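Glycosyl hydrolase family 62 protein (PDB 5B6T) probably hydrolyses alpha-L-arabinofuranoside linkages of arabinoxylan, releasing arabinose side groups, as an alpha-L-arabinofuranosidase of glycoside hydrolase family 62. Local coordinates at residues S10-G15 against N257-D262; L94-Y99 against S172-G177; H154-D159 against L164-T169. All blocks are in the same frame, centred on the assembly; numbering follows the deposited sequence.

In the fold
All three contacts belong to one five-bladed beta-propeller. Interaction 1 joins two loops of the blade that holds both the first and the last strand of the chain. Interactions 2 and 3 lie across the centre of the chain from it, with their centres about 33 Å and 31 Å from its own. Interaction 2 links two consecutive blades, and interaction 3 is a hairpin within the second of these. Their centres are about 14 Å apart and they touch: Asn176 O and Thr169 OG1 are 2.7 Å apart, a probable hydrogen bond. The Ser158 side chain is about 9 Å from the bound lead ion and 10 Å from the calcium ion, that of Tyr96 about 14 Å from the calcium.

Interaction 1 of 3, residues S10-G15 against N257-D262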
loop_
_atom_site.group_PDB
_atom_site.type_symbol
_atom_site.label_atom_id
_atom_site.label_comp_id
_atom_site.label_asym_id
_atom_site.label_seq_id
_atom_site.Cartn_x
_atom_site.Cartn_y
_atom_site.Cartn_z
ATOM N N SER A 10 -12.338 5.275 11.946
ATOM C CA SER A 10 -12.280 6.705 12.227
ATOM C C SER A 10 -12.988 7.503 11.158
ATOM O O SER A 10 -13.355 6.973 10.111
ATOM C CB SER A 10 -10.826 7.162 12.260
ATOM O OG SER A 10 -10.267 7.187 10.946
ATOM N N GLY A 11 -13.146 8.793 11.405
ATOM C CA GLY A 11 -13.460 9.713 10.343
ATOM C C GLY A 11 -12.259 9.965 9.465
ATOM O O GLY A 11 -11.207 9.333 9.655
ATOM N N PRO A 12 -12.397 10.863 8.490
ATOM C CA PRO A 12 -11.223 11.183 7.672
ATOM C C PRO A 12 -10.197 11.882 8.534
ATOM O O PRO A 12 -10.540 12.890 9.216
ATOM C CB PRO A 12 -11.774 12.108 6.599
ATOM C CG PRO A 12 -13.114 12.586 7.107
ATOM C CD PRO A 12 -13.610 11.601 8.103
ATOM N N LEU A 13 -8.960 11.384 8.539
ATOM C CA LEU A 13 -7.928 11.914 9.412
ATOM C C LEU A 13 -6.990 12.850 8.667
ATOM O O LEU A 13 -6.543 13.864 9.229
ATOM C CB LEU A 13 -7.109 10.802 10.052
ATOM C CG LEU A 13 -7.892 9.822 10.948
ATOM C CD1 LEU A 13 -6.993 8.699 11.410
ATOM C CD2 LEU A 13 -8.586 10.497 12.122
ATOM N N ILE A 14 -6.642 12.479 7.436
ATOM C CA ILE A 14 -5.661 13.251 6.655
ATOM C C ILE A 14 -6.221 13.535 5.255
ATOM O O ILE A 14 -6.595 12.644 4.527
ATOM C CB ILE A 14 -4.319 12.516 6.499
ATOM C CG1 ILE A 14 -3.643 12.312 7.854
ATOM C CG2 ILE A 14 -3.380 13.290 5.573
ATOM C CD1 ILE A 14 -2.508 11.304 7.827
ATOM N N GLY A 15 -6.273 14.826 4.906
ATOM C CA GLY A 15 -6.577 15.242 3.566
ATOM C C GLY A 15 -5.587 16.296 3.094
ATOM O O GLY A 15 -4.639 16.644 3.804
ATOM N N ASN A 257 -20.357 9.042 11.685
ATOM C CA ASN A 257 -21.203 8.766 10.531
ATOM C C ASN A 257 -20.373 8.055 9.473
ATOM O O ASN A 257 -19.147 8.244 9.400
ATOM C CB ASN A 257 -21.790 10.053 9.952
ATOM C CG ASN A 257 -22.619 10.806 10.965
ATOM O OD1 ASN A 257 -23.588 10.281 11.516
ATOM N ND2 ASN A 257 -22.237 12.056 11.214
ATOM N N ALA A 258 -21.026 7.261 8.632
ATOM C CA ALA A 258 -20.310 6.578 7.552
ATOM C C ALA A 258 -19.890 7.593 6.473
ATOM O O ALA A 258 -20.736 8.064 5.720
ATOM C CB ALA A 258 -21.172 5.492 6.948
ATOM N N TRP A 259 -18.601 7.907 6.356
ATOM C CA TRP A 259 -18.149 8.953 5.434
ATOM C C TRP A 259 -17.679 8.421 4.083
ATOM O O TRP A 259 -17.447 9.176 3.126
ATOM C CB TRP A 259 -17.080 9.788 6.117
ATOM C CG TRP A 259 -15.804 9.051 6.392
ATOM C CD1 TRP A 259 -15.509 8.336 7.498
ATOM C CD2 TRP A 259 -14.632 9.014 5.553
ATOM N NE1 TRP A 259 -14.234 7.811 7.401
ATOM C CE2 TRP A 259 -13.667 8.231 6.223
ATOM C CE3 TRP A 259 -14.310 9.565 4.304
ATOM C CZ2 TRP A 259 -12.393 7.984 5.691
ATOM C CZ3 TRP A 259 -13.022 9.342 3.793
ATOM C CH2 TRP A 259 -12.097 8.547 4.480
ATOM N N THR A 260 -17.532 7.105 3.997
ATOM C CA THR A 260 -17.089 6.466 2.774
ATOM C C THR A 260 -17.801 5.131 2.637
ATOM O O THR A 260 -18.057 4.457 3.636
ATOM C CB THR A 260 -15.548 6.277 2.785
ATOM O OG1 THR A 260 -15.138 5.676 1.551
ATOM C CG2 THR A 260 -15.089 5.421 3.966
ATOM N N ARG A 261 -18.096 4.750 1.393
ATOM C CA ARG A 261 -18.532 3.398 1.031
ATOM C C ARG A 261 -17.432 2.576 0.371
ATOM O O ARG A 261 -17.652 1.413 0.056
ATOM C CB ARG A 261 -19.728 3.468 0.068
ATOM C CG ARG A 261 -20.981 4.071 0.696
ATOM C CD ARG A 261 -22.161 3.931 -0.267
ATOM N NE ARG A 261 -23.110 5.020 -0.052
ATOM C CZ ARG A 261 -23.927 5.532 -0.979
ATOM N NH1 ARG A 261 -23.956 5.053 -2.221
ATOM N NH2 ARG A 261 -24.720 6.544 -0.653
ATOM N N ASP A 262 -16.286 3.223 0.132
ATOM C CA ASP A 262 -15.128 2.612 -0.490
ATOM C C ASP A 262 -14.055 2.405 0.550
ATOM O O ASP A 262 -13.756 3.335 1.328
ATOM C CB ASP A 262 -14.571 3.528 -1.575
ATOM C CG ASP A 262 -15.502 3.675 -2.752
ATOM O OD1 ASP A 262 -15.404 2.848 -3.686
ATOM O OD2 ASP A 262 -16.334 4.639 -2.758
#
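Pro12 lies over the indole face of Trp259, whose NE1 hydrogen-bonds to Ser10 O, in a surface contact between two loops of one blade of the five-bladed beta-propeller. Loop 10-15 follows strand 7-9, and loop 257-262 follows strand 252-254. These two strands are parallel neighbours in the blade. The same sheet takes in strand 305-311 from the far end of the chain, so this is the blade where the ring of the propeller closes.

The main apolar element is a CH-pi contact. Pro12 CD sits 3.6 Å from the centroid of the five-membered ring of Trp259, only 4° off the ring normal. The proline ring spreads further over the indole, with Pro12 CB 4.1 Å from Trp259 CZ3. Thr260 CG2 lies over the opposite face, so the indole is held between a proline and a methyl group. The ring of Phe254 also meets it, and Tyr288 packs nearby.

Trp259 CG lies between its backbone N and carbonyl carbon (chi1 67°), which swings the indole toward the other loop. Trp259 NE1 then donates to Ser10 O at 3.0 Å. The N-H uses a lone pair in the carbonyl plane, though the oxygen sits somewhat out of the indole plane. This bond and the CH-pi contact together help to fix the rotation of the ring.

Loop 10-15 is tied to strand 305-311 as well. Leu13 and Ile14 both face Leu306 in a classic beta bulge. Ser10 OG accepts from Leu308 N and donates to Gly11 O at 2.7 Å.

Interaction 2 of 3, residues L94-Y99 against S172-G177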
loop_
_atom_site.group_PDB
_atom_site.type_symbol
_atom_site.label_atom_id
_atom_site.label_comp_id
_atom_site.label_asym_id
_atom_site.label_seq_id
_atom_site.Cartn_x
_atom_site.Cartn_y
_atom_site.Cartn_z
ATOM N N LEU A 94 19.779 0.980 5.565
ATOM C CA LEU A 94 19.157 2.029 4.756
ATOM C C LEU A 94 17.651 1.800 4.722
ATOM O O LEU A 94 17.213 0.659 4.546
ATOM C CB LEU A 94 19.644 1.943 3.326
ATOM C CG LEU A 94 21.025 2.461 2.989
ATOM C CD1 LEU A 94 21.229 2.187 1.518
ATOM C CD2 LEU A 94 21.131 3.950 3.299
ATOM N N TRP A 95 16.883 2.878 4.832
ATOM C CA TRP A 95 15.471 2.853 4.517
ATOM C C TRP A 95 15.321 2.898 2.999
ATOM O O TRP A 95 16.091 3.565 2.278
ATOM C CB TRP A 95 14.721 4.035 5.134
ATOM C CG TRP A 95 14.707 4.059 6.619
ATOM C CD1 TRP A 95 15.628 4.622 7.427
ATOM C CD2 TRP A 95 13.693 3.514 7.474
ATOM N NE1 TRP A 95 15.264 4.460 8.747
ATOM C CE2 TRP A 95 14.076 3.789 8.801
ATOM C CE3 TRP A 95 12.490 2.839 7.241
ATOM C CZ2 TRP A 95 13.315 3.387 9.888
ATOM C CZ3 TRP A 95 11.719 2.446 8.338
ATOM C CH2 TRP A 95 12.152 2.716 9.644
ATOM N N TYR A 96 14.333 2.141 2.513
ATOM C CA TYR A 96 13.900 2.161 1.122
ATOM C C TYR A 96 12.510 2.734 1.046
ATOM O O TYR A 96 11.670 2.482 1.951
ATOM C CB TYR A 96 13.924 0.755 0.487
ATOM C CG TYR A 96 15.276 0.321 0.006
ATOM C CD1 TYR A 96 16.279 -0.005 0.891
ATOM C CD2 TYR A 96 15.557 0.250 -1.355
ATOM C CE1 TYR A 96 17.551 -0.365 0.443
ATOM C CE2 TYR A 96 16.803 -0.106 -1.803
ATOM C CZ TYR A 96 17.794 -0.413 -0.914
ATOM O OH TYR A 96 19.057 -0.772 -1.368
ATOM N N LEU A 97 12.260 3.471 -0.032
ATOM C CA LEU A 97 10.929 3.956 -0.409
ATOM C C LEU A 97 10.712 3.472 -1.851
ATOM O O LEU A 97 11.426 3.911 -2.767
ATOM C CB LEU A 97 10.867 5.486 -0.349
ATOM C CG LEU A 97 9.469 6.087 -0.445
ATOM C CD1 LEU A 97 8.600 5.729 0.774
ATOM C CD2 LEU A 97 9.523 7.607 -0.632
ATOM N N VAL A 98 9.805 2.512 -1.982
ATOM C CA VAL A 98 9.453 1.865 -3.221
ATOM C C VAL A 98 8.193 2.533 -3.752
ATOM O O VAL A 98 7.297 2.887 -2.977
ATOM C CB VAL A 98 9.258 0.353 -2.987
ATOM C CG1 VAL A 98 8.608 -0.330 -4.186
ATOM C CG2 VAL A 98 10.583 -0.277 -2.667
ATOM N N TYR A 99 8.140 2.758 -5.055
ATOM C CA TYR A 99 7.007 3.453 -5.696
ATOM C C TYR A 99 7.085 3.229 -7.210
ATOM O O TYR A 99 8.016 2.551 -7.702
ATOM C CB TYR A 99 7.019 4.964 -5.363
ATOM C CG TYR A 99 8.368 5.615 -5.637
ATOM C CD1 TYR A 99 9.333 5.676 -4.652
ATOM C CD2 TYR A 99 8.652 6.218 -6.862
ATOM C CE1 TYR A 99 10.562 6.240 -4.883
ATOM C CE2 TYR A 99 9.881 6.810 -7.096
ATOM C CZ TYR A 99 10.836 6.836 -6.092
ATOM O OH TYR A 99 12.089 7.391 -6.307
ATOM N N SER A 172 21.144 -10.712 -0.476
ATOM C CA SER A 172 22.434 -10.019 -0.614
ATOM C C SER A 172 22.483 -9.131 -1.846
ATOM O O SER A 172 23.138 -8.099 -1.816
ATOM C CB SER A 172 23.629 -11.005 -0.637
ATOM O OG SER A 172 23.440 -11.993 -1.626
ATOM N N ASN A 173 21.780 -9.484 -2.923
ATOM C CA ASN A 173 21.850 -8.677 -4.152
ATOM C C ASN A 173 20.858 -7.502 -4.225
ATOM O O ASN A 173 21.078 -6.575 -5.001
ATOM C CB ASN A 173 21.631 -9.531 -5.392
ATOM C CG ASN A 173 22.840 -10.379 -5.740
ATOM O OD1 ASN A 173 23.972 -10.059 -5.373
ATOM N ND2 ASN A 173 22.605 -11.463 -6.450
ATOM N N PHE A 174 19.788 -7.588 -3.421
ATOM C CA PHE A 174 18.770 -6.530 -3.351
ATOM C C PHE A 174 19.484 -5.170 -3.272
ATOM O O PHE A 174 20.414 -5.007 -2.484
ATOM C CB PHE A 174 17.829 -6.740 -2.170
ATOM C CG PHE A 174 16.747 -5.696 -2.072
ATOM C CD1 PHE A 174 15.558 -5.853 -2.761
ATOM C CD2 PHE A 174 16.934 -4.551 -1.313
ATOM C CE1 PHE A 174 14.566 -4.862 -2.689
ATOM C CE2 PHE A 174 15.950 -3.560 -1.251
ATOM C CZ PHE A 174 14.771 -3.721 -1.948
ATOM N N PRO A 175 19.050 -4.172 -4.055
ATOM C CA PRO A 175 17.873 -4.089 -4.915
ATOM C C PRO A 175 18.106 -4.587 -6.347
ATOM O O PRO A 175 17.191 -4.479 -7.170
ATOM C CB PRO A 175 17.603 -2.588 -4.959
ATOM C CG PRO A 175 18.980 -1.998 -4.935
ATOM C CD PRO A 175 19.771 -2.878 -4.011
ATOM N N ASN A 176 19.287 -5.130 -6.641
ATOM C CA ASN A 176 19.598 -5.609 -7.986
ATOM C C ASN A 176 19.203 -7.065 -8.166
ATOM O O ASN A 176 18.991 -7.789 -7.189
ATOM C CB ASN A 176 21.099 -5.433 -8.234
ATOM C CG ASN A 176 21.526 -3.981 -8.097
ATOM O OD1 ASN A 176 20.984 -3.119 -8.763
ATOM N ND2 ASN A 176 22.422 -3.713 -7.182
ATOM N N GLY A 177 19.086 -7.474 -9.410
ATOM C CA GLY A 177 18.915 -8.871 -9.767
ATOM C C GLY A 177 17.510 -9.428 -9.804
ATOM O O GLY A 177 17.347 -10.625 -9.971
#
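Tyr96 meets Phe174 and Pro175 in a buried contact between two consecutive blades of the propeller. Tyr96 is on strand 94-100 of one blade. Phe174 and Pro175 belong to the loop that joins strands 163-170 and 182-186 of the next.

The aromatic part is a tilted edge-to-face pair. The edge of Phe174 is directed at the face of Tyr96, with centroids 5.0 Å apart and planes at 58°. One atom does most of the touching. Phe174 CE2 stands over the centre of the tyrosine ring and comes within 3.6 Å of Tyr96 CE2. The phenyl group reaches this place because Phe174 CG is anti to the backbone N (chi1 -179°), which extends the side chain away from its own loop.

Pro175 crosses the tyrosine at about a right angle and adds an apolar contact, with Pro175 CB 4.1 Å from Tyr96 CE2. The same CB also lies over the centre of the Phe174 ring. Separately, Pro175 CD makes a van der Waals approach to the hydroxyl, 3.5 Å from Tyr96 OH. The peptide bond before Pro175 is cis, and Asn176 N donates to Asn173 O at 2.8 Å. This is a type VI turn, and it brings both rings to the tyrosine.

No hydrogen bond joins the two segments directly. Gln92 bridges them instead: its OE1 is bonded to Tyr96 OH, and its NE2 donates to Phe174 O.

Around the contact, Phe89 of strand 82-89 meets the ring of Phe174, and Thr108 of strand 104-109 touches Tyr96. Val146 of strand 142-148 lies against both Phe174 and Val98. Pro175 rests on Tyr106 of strand 104-109 and on Phe124.

Interaction 3 of 3, residues H154-D159 against L164-T169; sequences HLFSSD and LYRSQT
Leu155 with Ser167 and Ser157 with Tyr165 are the hydrogen-bonded pairs of a beta hairpin, strands 152-158 and 163-170, the two middle strands of a four-stranded antiparallel propeller blade. Both backbone N-H groups and both carbonyls of each pair are used. Tyr165 N to Ser157 O, at 2.8 Å, is nearly straight.

On the face that carries His154, Phe156 and Arg166, one guanidinium nitrogen serves two acceptors. Arg166 NH1 donates to His154 ND1 at 2.9 Å, in the plane of the imidazole, but the bond is bent, with an N-H...N angle of 134°. It also donates to Gln168 OE1 at 2.8 Å, on a lone pair. A bend at chi3 (59°) turns the guanidinium toward them. Nearer the backbone, Arg166 CG lies over the face of the Phe156 ring, 3.9 Å from its centroid. A leucine here would probably leave His154 ND1 and Gln168 OE1 without their shared donor and the imidazole freer to turn.

On the other face, the serine hydroxyls have partners beyond the hairpin. Ser157 OG accepts from Trp141 NE1. Ser167 OG bonds with Tyr125 OH and Asn179 O.

At the turn, Asp159 OD1 accepts from Asn161 N. OD2 is hydrogen-bonded to His163 ND1 and also takes the hydroxyl of Tyr165: Tyr165 OH donates to Asp159 OD2 at 2.7 Å, from above the carboxylate plane.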
loop_
_atom_site.group_PDB
_atom_site.type_symbol
_atom_site.label_atom_id
_atom_site.label_comp_id
_atom_site.label_asym_id
_atom_site.label_seq_id
_atom_site.Cartn_x
_atom_site.Cartn_y
_atom_site.Cartn_z
ATOM N N HIS A 154 11.229 -10.370 -2.621
ATOM C CA HIS A 154 10.174 -10.482 -3.617
ATOM C C HIS A 154 9.635 -9.103 -3.952
ATOM O O HIS A 154 9.469 -8.270 -3.057
ATOM C CB HIS A 154 9.021 -11.383 -3.106
ATOM C CG HIS A 154 9.477 -12.763 -2.722
ATOM N ND1 HIS A 154 9.377 -13.836 -3.577
ATOM C CD2 HIS A 154 10.040 -13.235 -1.591
ATOM C CE1 HIS A 154 9.883 -14.909 -2.988
ATOM N NE2 HIS A 154 10.262 -14.573 -1.771
ATOM N N LEU A 155 9.332 -8.899 -5.217
ATOM C CA LEU A 155 8.778 -7.643 -5.681
ATOM C C LEU A 155 7.467 -7.928 -6.406
ATOM O O LEU A 155 7.438 -8.571 -7.476
ATOM C CB LEU A 155 9.789 -6.936 -6.597
ATOM C CG LEU A 155 9.300 -5.647 -7.284
ATOM C CD1 LEU A 155 8.898 -4.580 -6.272
ATOM C CD2 LEU A 155 10.348 -5.094 -8.229
ATOM N N PHE A 156 6.381 -7.496 -5.787
ATOM C CA PHE A 156 5.053 -7.653 -6.341
ATOM C C PHE A 156 4.612 -6.385 -7.054
ATOM O O PHE A 156 4.971 -5.276 -6.678
ATOM C CB PHE A 156 4.030 -7.955 -5.234
ATOM C CG PHE A 156 4.188 -9.310 -4.595
ATOM C CD1 PHE A 156 5.107 -9.542 -3.548
ATOM C CD2 PHE A 156 3.411 -10.355 -5.030
ATOM C CE1 PHE A 156 5.211 -10.801 -2.975
ATOM C CE2 PHE A 156 3.514 -11.596 -4.449
ATOM C CZ PHE A 156 4.408 -11.818 -3.425
ATOM N N SER A 157 3.746 -6.552 -8.043
ATOM C CA SER A 157 3.158 -5.441 -8.763
ATOM C C SER A 157 1.865 -5.902 -9.460
ATOM O O SER A 157 1.631 -7.105 -9.667
ATOM C CB SER A 157 4.190 -4.857 -9.751
ATOM O OG SER A 157 4.471 -5.745 -10.819
ATOM N N SER A 158 1.046 -4.919 -9.831
ATOM C CA SER A 158 -0.222 -5.129 -10.495
ATOM C C SER A 158 -0.294 -4.454 -11.860
ATOM O O SER A 158 0.505 -3.593 -12.174
ATOM C CB SER A 158 -1.335 -4.559 -9.600
ATOM O OG SER A 158 -1.404 -5.285 -8.408
ATOM N N ASP A 159 -1.288 -4.846 -12.679
ATOM C CA ASP A 159 -1.459 -4.196 -13.962
ATOM C C ASP A 159 -2.831 -3.575 -14.200
ATOM O O ASP A 159 -3.129 -3.188 -15.323
ATOM C CB ASP A 159 -1.090 -5.140 -15.118
ATOM C CG ASP A 159 -1.925 -6.398 -15.163
ATOM O OD1 ASP A 159 -2.886 -6.552 -14.375
ATOM O OD2 ASP A 159 -1.643 -7.223 -16.066
ATOM N N LEU A 164 -1.503 -10.271 -10.727
ATOM C CA LEU A 164 -0.527 -9.924 -9.705
ATOM C C LEU A 164 0.771 -10.612 -10.080
ATOM O O LEU A 164 0.815 -11.834 -10.221
ATOM C CB LEU A 164 -0.988 -10.428 -8.336
ATOM C CG LEU A 164 -0.011 -10.222 -7.167
ATOM C CD1 LEU A 164 0.181 -8.746 -6.823
ATOM C CD2 LEU A 164 -0.513 -10.971 -5.946
ATOM N N TYR A 165 1.826 -9.834 -10.245
ATOM C CA TYR A 165 3.137 -10.343 -10.639
ATOM C C TYR A 165 4.098 -10.387 -9.461
ATOM O O TYR A 165 3.990 -9.574 -8.512
ATOM C CB TYR A 165 3.766 -9.455 -11.708
ATOM C CG TYR A 165 2.903 -9.287 -12.933
ATOM C CD1 TYR A 165 2.929 -10.217 -13.939
ATOM C CD2 TYR A 165 2.080 -8.179 -13.089
ATOM C CE1 TYR A 165 2.113 -10.083 -15.046
ATOM C CE2 TYR A 165 1.246 -8.034 -14.199
ATOM C CZ TYR A 165 1.276 -8.993 -15.179
ATOM O OH TYR A 165 0.502 -8.854 -16.309
ATOM N N ARG A 166 5.065 -11.300 -9.556
ATOM C CA ARG A 166 6.083 -11.448 -8.519
ATOM C C ARG A 166 7.457 -11.809 -9.119
ATOM O O ARG A 166 7.559 -12.811 -9.841
ATOM C CB ARG A 166 5.665 -12.524 -7.534
ATOM C CG ARG A 166 6.574 -12.668 -6.318
ATOM C CD ARG A 166 6.326 -13.899 -5.470
ATOM N NE ARG A 166 6.494 -15.140 -6.239
ATOM C CZ ARG A 166 7.664 -15.699 -6.521
ATOM N NH1 ARG A 166 8.788 -15.168 -6.099
ATOM N NH2 ARG A 166 7.698 -16.806 -7.241
ATOM N N SER A 167 8.465 -10.973 -8.846
ATOM C CA SER A 167 9.876 -11.274 -9.145
ATOM C C SER A 167 10.586 -11.548 -7.851
ATOM O O SER A 167 10.123 -11.176 -6.754
ATOM C CB SER A 167 10.576 -10.102 -9.839
ATOM O OG SER A 167 10.075 -9.899 -11.152
ATOM N N GLN A 168 11.743 -12.192 -7.959
ATOM C CA GLN A 168 12.576 -12.368 -6.779
ATOM C C GLN A 168 14.039 -12.154 -7.065
ATOM O O GLN A 168 14.471 -12.231 -8.220
ATOM C CB GLN A 168 12.329 -13.750 -6.173
ATOM C CG GLN A 168 12.550 -14.891 -7.163
ATOM C CD GLN A 168 12.344 -16.228 -6.503
ATOM O OE1 GLN A 168 11.250 -16.528 -5.979
ATOM N NE2 GLN A 168 13.399 -17.051 -6.502
ATOM N N THR A 169 14.777 -11.829 -5.999
ATOM C CA THR A 169 16.220 -11.730 -6.026
ATOM C C THR A 169 16.764 -12.182 -4.671
ATOM O O THR A 169 15.993 -12.388 -3.756
ATOM C CB THR A 169 16.704 -10.289 -6.364
ATOM O OG1 THR A 169 18.097 -10.293 -6.689
ATOM C CG2 THR A 169 16.485 -9.328 -5.230
#